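Local coordinates for amino acid adenylation domain-containing protein (Bacillus stratosphericus LAMA 585, PDB 6ULY) that probably selects a branched keto acid and activates it as an acyl adenylate within a nonribosomal depsipeptide synthetase, at residues K267-F273 with C297-E303; D69-F73 with L121-L125; I35-E41 with W259-Y263; V21-A25 with Y46-Q50. One frame throughout, in Å; residues are numbered along the deposited sequence.

Contact 1 (K267-F273 with C297-E303). With QA7 (5'-O-{(S)-hydroxy[(4-methyl-2-oxopentanoyl)oxy]phosphoryl}adenosine), chain C.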
# COMPACT_ATOMS: atom_id res chain seq x y z
N LYS A 267 36.34 -6.75 6.98
CA LYS A 267 34.94 -6.49 7.25
C LYS A 267 34.11 -6.83 6.02
O LYS A 267 34.60 -6.76 4.89
CB LYS A 267 34.70 -5.03 7.65
CG LYS A 267 34.99 -4.02 6.55
CD LYS A 267 34.77 -2.59 7.02
CE LYS A 267 34.88 -1.62 5.85
NZ LYS A 267 34.65 -0.21 6.24
N THR A 268 32.85 -7.19 6.26
CA THR A 268 31.90 -7.55 5.22
C THR A 268 30.52 -7.52 5.85
O THR A 268 30.38 -7.32 7.06
CB THR A 268 32.23 -8.92 4.62
OG1 THR A 268 31.45 -9.13 3.44
CG2 THR A 268 31.95 -10.04 5.61
N TRP A 269 29.49 -7.72 5.03
CA TRP A 269 28.13 -7.76 5.56
C TRP A 269 27.22 -8.52 4.61
O TRP A 269 27.55 -8.76 3.45
CB TRP A 269 27.57 -6.35 5.79
CG TRP A 269 27.00 -5.72 4.56
CD1 TRP A 269 27.69 -5.17 3.52
CD2 TRP A 269 25.61 -5.54 4.26
NE1 TRP A 269 26.82 -4.67 2.58
CE2 TRP A 269 25.54 -4.88 3.02
CE3 TRP A 269 24.43 -5.87 4.92
CZ2 TRP A 269 24.32 -4.56 2.42
CZ3 TRP A 269 23.23 -5.55 4.33
CH2 TRP A 269 23.18 -4.90 3.09
N ALA A 270 26.06 -8.89 5.14
CA ALA A 270 24.99 -9.52 4.36
C ALA A 270 23.75 -9.60 5.25
O ALA A 270 23.86 -9.56 6.48
CB ALA A 270 25.40 -10.92 3.88
N PRO A 271 22.57 -9.71 4.65
CA PRO A 271 21.38 -10.06 5.43
C PRO A 271 21.49 -11.47 5.97
O PRO A 271 22.34 -12.27 5.56
CB PRO A 271 20.22 -9.92 4.44
CG PRO A 271 20.76 -9.05 3.33
CD PRO A 271 22.22 -9.37 3.25
N ASN A 272 20.59 -11.80 6.90
CA ASN A 272 20.69 -13.07 7.61
C ASN A 272 20.62 -14.26 6.66
O ASN A 272 21.17 -15.32 6.96
CB ASN A 272 19.59 -13.16 8.66
CG ASN A 272 19.78 -14.33 9.60
OD1 ASN A 272 20.64 -14.29 10.49
ND2 ASN A 272 19.00 -15.39 9.41
N PHE A 273 19.96 -14.11 5.51
CA PHE A 273 19.79 -15.25 4.60
C PHE A 273 21.13 -15.74 4.08
O PHE A 273 21.33 -16.94 3.89
CB PHE A 273 18.86 -14.87 3.44
CG PHE A 273 19.52 -14.02 2.38
CD1 PHE A 273 19.33 -12.65 2.37
CD2 PHE A 273 20.31 -14.59 1.39
CE1 PHE A 273 19.93 -11.86 1.40
CE2 PHE A 273 20.91 -13.80 0.42
CZ PHE A 273 20.72 -12.44 0.43
N CYS A 297 34.82 -8.00 11.29
CA CYS A 297 33.51 -7.36 11.31
C CYS A 297 32.63 -7.97 10.22
O CYS A 297 32.79 -7.66 9.04
CB CYS A 297 33.65 -5.85 11.13
SG CYS A 297 32.09 -4.97 10.88
N MET A 298 31.69 -8.83 10.62
CA MET A 298 30.70 -9.39 9.71
C MET A 298 29.34 -8.83 10.14
O MET A 298 28.67 -9.38 11.01
CB MET A 298 30.70 -10.91 9.74
CG MET A 298 32.03 -11.54 9.41
SD MET A 298 31.84 -13.27 8.96
CE MET A 298 31.28 -13.10 7.26
N ILE A 299 28.95 -7.72 9.52
CA ILE A 299 27.68 -7.09 9.86
C ILE A 299 26.54 -7.94 9.31
O ILE A 299 26.55 -8.35 8.15
CB ILE A 299 27.62 -5.65 9.34
CG1 ILE A 299 28.56 -4.76 10.15
CG2 ILE A 299 26.19 -5.13 9.38
CD1 ILE A 299 28.93 -3.46 9.47
N ASN A 300 25.55 -8.20 10.16
CA ASN A 300 24.37 -8.98 9.80
C ASN A 300 23.15 -8.08 9.99
O ASN A 300 22.76 -7.78 11.12
CB ASN A 300 24.27 -10.24 10.67
CG ASN A 300 23.11 -11.13 10.29
OD1 ASN A 300 22.20 -10.71 9.58
ND2 ASN A 300 23.13 -12.37 10.76
N GLY A 301 22.55 -7.64 8.88
CA GLY A 301 21.41 -6.75 8.97
C GLY A 301 20.65 -6.67 7.66
O GLY A 301 21.12 -7.13 6.62
N ALA A 302 19.46 -6.07 7.76
CA ALA A 302 18.50 -5.86 6.67
C ALA A 302 17.25 -6.71 6.90
O ALA A 302 16.20 -6.44 6.31
CB ALA A 302 19.09 -6.17 5.30
N GLU A 303 17.35 -7.73 7.74
CA GLU A 303 16.20 -8.56 8.08
C GLU A 303 16.46 -9.21 9.43
O GLU A 303 17.49 -8.97 10.08
CB GLU A 303 15.94 -9.61 6.99
CG GLU A 303 17.11 -10.54 6.70
CD GLU A 303 16.82 -11.50 5.56
OE1 GLU A 303 17.52 -12.53 5.45
OE2 GLU A 303 15.89 -11.23 4.77
C01 QA7 C . 21.76 -2.62 8.41
C02 QA7 C . 21.33 -2.40 7.01
C03 QA7 C . 22.11 -1.27 6.40
C04 QA7 C . 19.84 -2.28 7.07
C05 QA7 C . 19.19 -1.26 6.20
C06 QA7 C . 18.05 -1.67 5.31
C10 QA7 C . 14.67 -1.44 6.04
C11 QA7 C . 13.85 -2.33 6.70
C12 QA7 C . 13.65 -1.85 8.20
C13 QA7 C . 13.45 -2.88 8.82
C14 QA7 C . 14.23 -4.09 8.02
C16 QA7 C . 16.54 -3.94 8.59
C18 QA7 C . 16.70 -5.34 10.19
C19 QA7 C . 17.05 -6.19 11.24
C21 QA7 C . 14.93 -6.89 11.38
C23 QA7 C . 15.43 -5.33 9.79
N15 QA7 C . 15.36 -4.45 8.78
N17 QA7 C . 17.37 -4.47 9.44
N20 QA7 C . 16.15 -6.92 11.79
N22 QA7 C . 14.56 -6.13 10.42
N24 QA7 C . 18.37 -6.21 11.68
O07 QA7 C . 17.33 -0.78 4.60
O09 QA7 C . 14.85 -1.79 4.72
O25 QA7 C . 14.54 -3.65 6.89
O26 QA7 C . 12.09 -3.34 8.85
O27 QA7 C . 12.59 -0.81 8.44
O28 QA7 C . 16.22 -1.54 2.62
O29 QA7 C . 15.39 0.26 3.63
O30 QA7 C . 17.80 -2.77 5.25
O31 QA7 C . 19.52 -0.18 6.25
P08 QA7 C . 15.93 -1.00 3.89
O HOH W 1 19.96 -9.52 8.54
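Asn-272 OD1 accepts from Asn-300 ND2 at 3.2 Å, nearly straight at 169°, and more weakly from Val-306 N. The two amides lie nearly coplanar, 16° apart, with the N-H on a lone pair of OD1. Asn-272 ND2 is held by Gln-565 of helix 560-570, so both ends of this amide are fixed. The Asn-300 OD1 atom takes a bond of 2.7 Å from a water, which also accepts from Glu-303 N and, weakly, from Asn-272 N. Parallel strands 267-270 and 297-301 pair beside this site, starting with Thr-268 N to Cys-297 O at 2.8 Å. On one face, Trp-269 CB packs on Ile-299 CB at 3.6 Å. The far edge of the indole meets Gly-301 O in its plane, while NE1 bonds to Asp-217. Glu-303 is extended beyond CG, and its OE1 weakly accepts from Phe-273 N at 2.9 Å. Its backbone O lies 3.0 Å from ligand QA7 N20, and Ala-302 N lies 3.1 Å from QA7 N17. This is a beta-alpha-beta crossover whose loop after the second strand lines the adenine site of an ANL-family adenylation domain.

Contact 2 (D69-F73 with L121-L125)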
# COMPACT_ATOMS: atom_id res chain seq x y z
N ASP A 69 19.77 17.78 -11.80
CA ASP A 69 19.03 16.82 -12.60
C ASP A 69 19.17 15.42 -12.00
O ASP A 69 20.25 15.06 -11.52
CB ASP A 69 19.53 16.80 -14.05
CG ASP A 69 19.18 18.06 -14.81
OD1 ASP A 69 18.43 18.89 -14.26
OD2 ASP A 69 19.65 18.21 -15.95
N PRO A 70 18.10 14.62 -11.99
CA PRO A 70 18.24 13.22 -11.60
C PRO A 70 18.79 12.38 -12.74
O PRO A 70 18.67 12.71 -13.92
CB PRO A 70 16.80 12.81 -11.26
CG PRO A 70 15.96 13.70 -12.09
CD PRO A 70 16.69 15.01 -12.20
N VAL A 71 19.40 11.26 -12.35
CA VAL A 71 19.96 10.30 -13.29
C VAL A 71 19.54 8.91 -12.83
O VAL A 71 19.76 8.54 -11.68
CB VAL A 71 21.49 10.39 -13.37
CG1 VAL A 71 22.03 9.39 -14.39
CG2 VAL A 71 21.91 11.81 -13.73
N PHE A 72 18.95 8.14 -13.75
CA PHE A 72 18.35 6.85 -13.42
C PHE A 72 19.38 5.75 -13.67
O PHE A 72 19.73 5.46 -14.82
CB PHE A 72 17.10 6.63 -14.26
CG PHE A 72 16.11 5.69 -13.65
CD1 PHE A 72 15.07 6.16 -12.88
CD2 PHE A 72 16.22 4.32 -13.84
CE1 PHE A 72 14.15 5.30 -12.31
CE2 PHE A 72 15.30 3.45 -13.28
CZ PHE A 72 14.27 3.94 -12.51
N PHE A 73 19.86 5.13 -12.59
CA PHE A 73 20.89 4.10 -12.70
C PHE A 73 20.26 2.74 -12.98
O PHE A 73 19.33 2.32 -12.29
CB PHE A 73 21.72 4.03 -11.42
CG PHE A 73 22.76 5.11 -11.29
CD1 PHE A 73 22.64 6.30 -12.00
CD2 PHE A 73 23.86 4.93 -10.48
CE1 PHE A 73 23.60 7.29 -11.89
CE2 PHE A 73 24.83 5.91 -10.36
CZ PHE A 73 24.70 7.09 -11.07
N LEU A 121 10.25 11.15 -11.74
CA LEU A 121 11.43 11.99 -11.90
C LEU A 121 11.44 12.74 -13.23
O LEU A 121 12.48 13.28 -13.61
CB LEU A 121 12.69 11.12 -11.78
CG LEU A 121 12.90 10.50 -10.40
CD1 LEU A 121 13.84 9.32 -10.46
CD2 LEU A 121 13.44 11.55 -9.44
N GLU A 122 10.31 12.78 -13.93
CA GLU A 122 10.19 13.53 -15.18
C GLU A 122 11.19 13.04 -16.23
O GLU A 122 11.97 13.81 -16.80
CB GLU A 122 10.34 15.03 -14.93
CG GLU A 122 9.20 15.63 -14.11
CD GLU A 122 9.35 17.12 -13.88
OE1 GLU A 122 10.48 17.63 -14.04
OE2 GLU A 122 8.35 17.78 -13.55
N HIS A 123 11.16 11.73 -16.48
CA HIS A 123 11.87 11.14 -17.61
C HIS A 123 13.36 11.46 -17.56
O HIS A 123 13.88 12.11 -18.48
CB HIS A 123 11.27 11.63 -18.92
CG HIS A 123 9.78 11.54 -18.98
ND1 HIS A 123 9.08 10.50 -18.40
CD2 HIS A 123 8.86 12.35 -19.55
CE1 HIS A 123 7.78 10.68 -18.62
NE2 HIS A 123 7.63 11.80 -19.31
N PRO A 124 14.07 11.05 -16.53
CA PRO A 124 15.52 11.30 -16.47
C PRO A 124 16.29 10.37 -17.39
O PRO A 124 15.84 9.27 -17.74
CB PRO A 124 15.87 11.03 -15.01
CG PRO A 124 14.86 10.02 -14.57
CD PRO A 124 13.59 10.34 -15.33
N LEU A 125 17.47 10.83 -17.78
CA LEU A 125 18.38 9.98 -18.54
C LEU A 125 18.63 8.70 -17.76
O LEU A 125 18.93 8.74 -16.56
CB LEU A 125 19.70 10.70 -18.81
CG LEU A 125 20.85 9.85 -19.34
CD1 LEU A 125 20.54 9.36 -20.75
CD2 LEU A 125 22.16 10.62 -19.31
O HOH W 2 18.22 13.32 -16.42
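Phe-72 meets Leu-125 through its backbone and Leu-121 and Pro-124 through its side chain. Its N-H bonds to Leu-125 O at 2.9 Å, close to straight at 169°. The side chain starts beside that bond. CB lies 3.6 Å from Leu-125 O and 4.1 Å from Pro-124 CG. A first torsion of -155° swings CG to the far side from the backbone N, and the side chain then packs against helix 109-120. CD1 meets Leu-121 CD1 at 4.2 Å. That methyl comes at the ring edge, near its plane, and the two side chains cross at about a right angle. Beyond this segment the side chain packs on Leu-114 and Ala-117 of the helix and on Val-98.

Pro-70 stands on the same side of the strand. Its CB touches Leu-121 CD2 at 4.0 Å, the other methyl of the same leucine. Its CG rests on Pro-124 CB, also at 4.0 Å, and the two prolines cross roughly perpendicularly. Between the backbones a water gives a bond of 2.6 Å to Pro-70 O and accepts one of 2.9 Å from Leu-125 N.

Helix 109-120 ends in a Schellman motif with Glu-122 at C-prime. The chain turns there into strand 125-128, which runs parallel to strand 70-74 in a mixed sheet. One direct backbone bond and one water bridge join these two segments. The strand's other pairings are with Val-94, Thr-96 and Leu-127. Mainly apolar contact between proline, leucine and phenylalanine carbons therefore holds the strand entry, with few directional bonds.

Contact 3 (I35-E41 with W259-Y263). With SO4 (sulfate ion), chain O.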
# COMPACT_ATOMS: atom_id res chain seq x y z
N ILE A 35 35.86 -7.90 -8.47
CA ILE A 35 36.11 -9.31 -8.76
C ILE A 35 35.41 -9.68 -10.06
O ILE A 35 34.24 -9.33 -10.28
CB ILE A 35 35.63 -10.20 -7.60
CG1 ILE A 35 36.33 -9.79 -6.31
CG2 ILE A 35 35.87 -11.67 -7.93
CD1 ILE A 35 36.10 -10.72 -5.13
N VAL A 36 36.13 -10.38 -10.93
CA VAL A 36 35.57 -10.92 -12.16
C VAL A 36 35.38 -12.43 -12.07
O VAL A 36 34.36 -12.95 -12.50
CB VAL A 36 36.45 -10.54 -13.37
CG1 VAL A 36 35.89 -11.14 -14.65
CG2 VAL A 36 36.58 -9.03 -13.49
N ASN A 37 36.36 -13.13 -11.51
CA ASN A 37 36.26 -14.57 -11.29
C ASN A 37 37.35 -14.96 -10.29
O ASN A 37 38.00 -14.10 -9.70
CB ASN A 37 36.38 -15.34 -12.62
CG ASN A 37 37.65 -15.00 -13.38
OD1 ASN A 37 38.76 -15.29 -12.92
ND2 ASN A 37 37.50 -14.39 -14.55
N SER A 38 37.54 -16.27 -10.11
CA SER A 38 38.48 -16.75 -9.10
C SER A 38 39.92 -16.33 -9.39
O SER A 38 40.74 -16.31 -8.47
CB SER A 38 38.41 -18.28 -9.01
OG SER A 38 38.85 -18.88 -10.22
N LYS A 39 40.24 -15.98 -10.64
CA LYS A 39 41.59 -15.60 -11.03
C LYS A 39 41.74 -14.12 -11.35
O LYS A 39 42.78 -13.53 -11.03
CB LYS A 39 42.03 -16.41 -12.25
CG LYS A 39 42.11 -17.92 -12.02
CD LYS A 39 41.51 -18.67 -13.21
CE LYS A 39 41.91 -20.14 -13.20
NZ LYS A 39 41.24 -20.91 -14.29
N ASN A 40 40.75 -13.51 -11.98
CA ASN A 40 40.88 -12.18 -12.56
C ASN A 40 40.15 -11.14 -11.72
O ASN A 40 39.04 -11.37 -11.24
CB ASN A 40 40.35 -12.16 -13.99
CG ASN A 40 41.18 -13.02 -14.93
OD1 ASN A 40 41.72 -14.05 -14.53
ND2 ASN A 40 41.29 -12.59 -16.19
N GLU A 41 40.79 -9.97 -11.57
CA GLU A 41 40.20 -8.84 -10.87
C GLU A 41 40.52 -7.58 -11.64
O GLU A 41 41.45 -7.53 -12.45
CB GLU A 41 40.73 -8.74 -9.43
CG GLU A 41 42.14 -8.19 -9.33
CD GLU A 41 42.81 -8.51 -8.00
OE1 GLU A 41 42.22 -9.27 -7.21
OE2 GLU A 41 43.93 -8.01 -7.76
N TRP A 259 36.46 -15.22 -1.21
CA TRP A 259 36.76 -13.80 -1.35
C TRP A 259 37.35 -13.24 -0.06
O TRP A 259 38.38 -12.55 -0.09
CB TRP A 259 35.49 -13.05 -1.74
CG TRP A 259 34.98 -13.37 -3.12
CD1 TRP A 259 35.71 -13.85 -4.18
CD2 TRP A 259 33.63 -13.25 -3.59
NE1 TRP A 259 34.90 -14.02 -5.28
CE2 TRP A 259 33.61 -13.66 -4.94
CE3 TRP A 259 32.42 -12.83 -3.01
CZ2 TRP A 259 32.45 -13.66 -5.72
CZ3 TRP A 259 31.27 -12.84 -3.78
CH2 TRP A 259 31.30 -13.25 -5.12
N MET A 260 36.73 -13.53 1.08
CA MET A 260 37.29 -13.09 2.35
C MET A 260 38.73 -13.56 2.50
O MET A 260 39.58 -12.84 3.03
CB MET A 260 36.44 -13.60 3.51
CG MET A 260 35.14 -12.85 3.70
SD MET A 260 33.96 -13.79 4.69
CE MET A 260 34.78 -13.85 6.28
N ASP A 261 39.01 -14.77 2.04
CA ASP A 261 40.35 -15.35 2.18
C ASP A 261 41.31 -14.73 1.17
O ASP A 261 42.42 -14.32 1.54
CB ASP A 261 40.26 -16.86 2.00
CG ASP A 261 41.62 -17.51 1.81
OD1 ASP A 261 42.18 -18.03 2.80
OD2 ASP A 261 42.12 -17.50 0.66
N ARG A 262 40.89 -14.64 -0.09
CA ARG A 262 41.78 -14.20 -1.16
C ARG A 262 42.21 -12.75 -0.99
O ARG A 262 43.32 -12.39 -1.41
CB ARG A 262 41.06 -14.42 -2.49
CG ARG A 262 41.61 -13.74 -3.73
CD ARG A 262 40.69 -14.10 -4.89
NE ARG A 262 40.90 -13.34 -6.12
CZ ARG A 262 40.01 -13.26 -7.11
NH1 ARG A 262 38.84 -13.88 -7.00
NH2 ARG A 262 40.28 -12.55 -8.20
N TYR A 263 41.38 -11.91 -0.38
CA TYR A 263 41.72 -10.51 -0.18
C TYR A 263 41.97 -10.18 1.29
O TYR A 263 42.19 -9.01 1.61
CB TYR A 263 40.62 -9.62 -0.74
CG TYR A 263 40.49 -9.72 -2.24
CD1 TYR A 263 41.31 -8.97 -3.08
CD2 TYR A 263 39.56 -10.57 -2.83
CE1 TYR A 263 41.20 -9.06 -4.46
CE2 TYR A 263 39.45 -10.67 -4.21
CZ TYR A 263 40.27 -9.91 -5.02
OH TYR A 263 40.15 -10.01 -6.39
S SO4 O . 35.05 -19.14 -10.98
O1 SO4 O . 34.84 -18.13 -9.99
O2 SO4 O . 34.26 -20.30 -10.65
O3 SO4 O . 34.65 -18.65 -12.27
O4 SO4 O . 36.43 -19.51 -11.02
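The C-terminal end of helix 255-262 packs against loop 35-41, with the CA atoms of Ser-38 and Trp-259 8.5 Å apart. The loop is the turn of a beta hairpin, between antiparallel strands 31-35 and 41-45. Asn-37 shapes it: its OD1 accepts from Lys-39 N at 2.8 Å, an Asx turn, and also from Asn-40 N, which makes an Asx motif. Arg-262 reaches the turn with an extended chain, CG lying trans to the backbone N (chi1 165°). NH1 bonds to Asn-37 O at 2.8 Å, and NH2 adds weaker bonds to Asn-37 O and Asn-40 O. Ser-38 O sits over the centre of one guanidinium face, 3.4 Å above the plane. The Tyr-263 ring lies toward the rim of the opposite face. The group is thus sandwiched between a carbonyl and an offset ring, which probably limits its rotation. The salt bridge from Glu-41 OE1 to Arg-262 NH2 is long, 3.9 Å. Ser-38 OG also binds a sulfate, probably from the crystallisation liquor, which Arg-255 shares. Ile-35 supplies the apolar part of the contact. Its CD1 touches Tyr-263 CE2 at 3.5 Å. The same methyl makes a CH-pi contact with Trp-259, 3.4 Å from the centroid of the five-membered ring and 16° off its normal.

Contact 4 (V21-A25 with Y46-Q50). With SO4 (sulfate ion), chain F.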
# COMPACT_ATOMS: atom_id res chain seq x y z
N VAL A 21 34.96 13.84 0.19
CA VAL A 21 35.28 12.46 0.51
C VAL A 21 36.16 11.86 -0.58
O VAL A 21 37.20 11.24 -0.30
CB VAL A 21 33.99 11.63 0.71
CG1 VAL A 21 34.32 10.15 0.83
CG2 VAL A 21 33.23 12.11 1.95
N LEU A 22 35.77 12.07 -1.84
CA LEU A 22 36.53 11.52 -2.95
C LEU A 22 37.91 12.17 -3.05
O LEU A 22 38.90 11.50 -3.36
CB LEU A 22 35.75 11.71 -4.25
CG LEU A 22 36.36 11.11 -5.51
CD1 LEU A 22 36.53 9.60 -5.36
CD2 LEU A 22 35.50 11.43 -6.73
N THR A 23 37.99 13.48 -2.80
CA THR A 23 39.27 14.17 -2.86
C THR A 23 40.25 13.60 -1.85
O THR A 23 41.38 13.23 -2.19
CB THR A 23 39.05 15.67 -2.62
OG1 THR A 23 38.41 16.24 -3.77
CG2 THR A 23 40.38 16.38 -2.36
N GLU A 24 39.84 13.50 -0.58
CA GLU A 24 40.73 12.97 0.44
C GLU A 24 41.05 11.50 0.20
O GLU A 24 42.15 11.05 0.54
CB GLU A 24 40.11 13.15 1.83
CG GLU A 24 39.87 14.61 2.23
CD GLU A 24 41.16 15.40 2.38
OE1 GLU A 24 41.83 15.65 1.36
OE2 GLU A 24 41.49 15.77 3.52
N ALA A 25 40.12 10.75 -0.38
CA ALA A 25 40.39 9.34 -0.67
C ALA A 25 41.38 9.20 -1.81
O ALA A 25 42.23 8.30 -1.79
CB ALA A 25 39.08 8.62 -1.00
N TYR A 46 41.37 4.96 -5.73
CA TYR A 46 40.54 6.14 -5.50
C TYR A 46 40.99 7.30 -6.38
O TYR A 46 40.16 8.12 -6.79
CB TYR A 46 40.59 6.53 -4.02
CG TYR A 46 39.85 5.55 -3.13
CD1 TYR A 46 38.56 5.12 -3.45
CD2 TYR A 46 40.44 5.05 -1.98
CE1 TYR A 46 37.89 4.22 -2.64
CE2 TYR A 46 39.78 4.15 -1.17
CZ TYR A 46 38.50 3.74 -1.50
OH TYR A 46 37.82 2.85 -0.70
N ALA A 47 42.28 7.37 -6.71
CA ALA A 47 42.76 8.36 -7.66
C ALA A 47 42.24 8.07 -9.06
O ALA A 47 41.81 8.98 -9.78
CB ALA A 47 44.29 8.40 -7.66
N GLN A 48 42.26 6.80 -9.47
CA GLN A 48 41.69 6.43 -10.77
C GLN A 48 40.19 6.68 -10.79
O GLN A 48 39.65 7.18 -11.79
CB GLN A 48 42.00 4.97 -11.08
CG GLN A 48 43.47 4.69 -11.42
CD GLN A 48 43.71 3.23 -11.75
OE1 GLN A 48 43.86 2.40 -10.86
NE2 GLN A 48 43.75 2.92 -13.04
N LEU A 49 39.50 6.35 -9.70
CA LEU A 49 38.06 6.60 -9.64
C LEU A 49 37.75 8.07 -9.89
O LEU A 49 36.83 8.40 -10.66
CB LEU A 49 37.51 6.15 -8.29
CG LEU A 49 36.04 6.46 -7.99
CD1 LEU A 49 35.11 5.86 -9.04
CD2 LEU A 49 35.67 5.96 -6.60
N GLN A 50 38.51 8.97 -9.28
CA GLN A 50 38.26 10.40 -9.47
C GLN A 50 38.39 10.79 -10.94
O GLN A 50 37.52 11.48 -11.49
CB GLN A 50 39.21 11.22 -8.60
CG GLN A 50 38.86 12.70 -8.52
CD GLN A 50 39.81 13.47 -7.63
OE1 GLN A 50 40.96 13.07 -7.43
NE2 GLN A 50 39.34 14.58 -7.08
S SO4 F . 44.55 4.90 -16.53
O1 SO4 F . 44.27 4.65 -15.15
O2 SO4 F . 43.32 5.14 -17.23
O3 SO4 F . 45.39 6.05 -16.65
O4 SO4 F . 45.21 3.76 -17.10
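Leu-22 places CG opposite the backbone N (chi1 -176°), and this carries its two methyls across to the other helix. Tyr-46 turns its CG away from the carbonyl carbon instead (chi1 -71°), which brings a face of the ring over to the Ala-25 methyl. The methyl of Ala-25 lies over that face, a CH-pi contact. CB is 4.2 Å from the ring centroid, and its nearest ring atom is Tyr-46 CG at 3.8 Å. The backbone comes close here too, with Ala-25 O 3.3 Å from Tyr-46 CB.

The phenol end of Tyr-46 leaves the contact. Its OH is hydrogen-bonded to Cys-239 O and Gln-241 NE2, so the ring is anchored at both ends: by the helix that carries it and by this polar pair at the start of strand 240-243.

The helical segments 21-25 and 46-50 run at 135° to each other, with their axes 9.0 Å apart. Hairpin strands 31-35 and 41-45 link the two helices along the chain. They lie at one border of the mixed sheet of the AMP-binding fold. Val-235 of helix 224-237 touches both Ala-25 and Tyr-46.

Toward the other end of the contact Leu-22 works with both branches. CD1 meets Leu-49 CD2 at 3.9 Å, and the two side chains meet at a slant. CD2 meets Gln-50 CG at 4.0 Å, using the aliphatic part of that extended chain. Trp-86 of helix 78-91 packs on Leu-22 and Leu-49 alike. Gln-50 NE2 comes within 3.8 Å of Thr-23 OG1, which is itself bonded to Gln-19 O.

How the contacts relate
Contact 1 holds the two segments nearest the chain centre, and it alone of the four includes residues of the adenylate pocket. Contact 3 joins it directly: Met-260 CE touches Met-298 CE at 3.7 Å, although the centres are 20 Å apart. Helix 255-262 of contact 3 is followed in the chain by strand 267-270 of contact 1. Contact 4 comes within about 8 Å of contact 1 by nearest atoms, and about 10 Å of contact 3. Its segments alternate with those of contact 3 along the chain. Contact 2 belongs to a separate mixed sheet, about 16 Å from contact 1 at the nearest atoms. It is nested inside the loop that contact 3 closes.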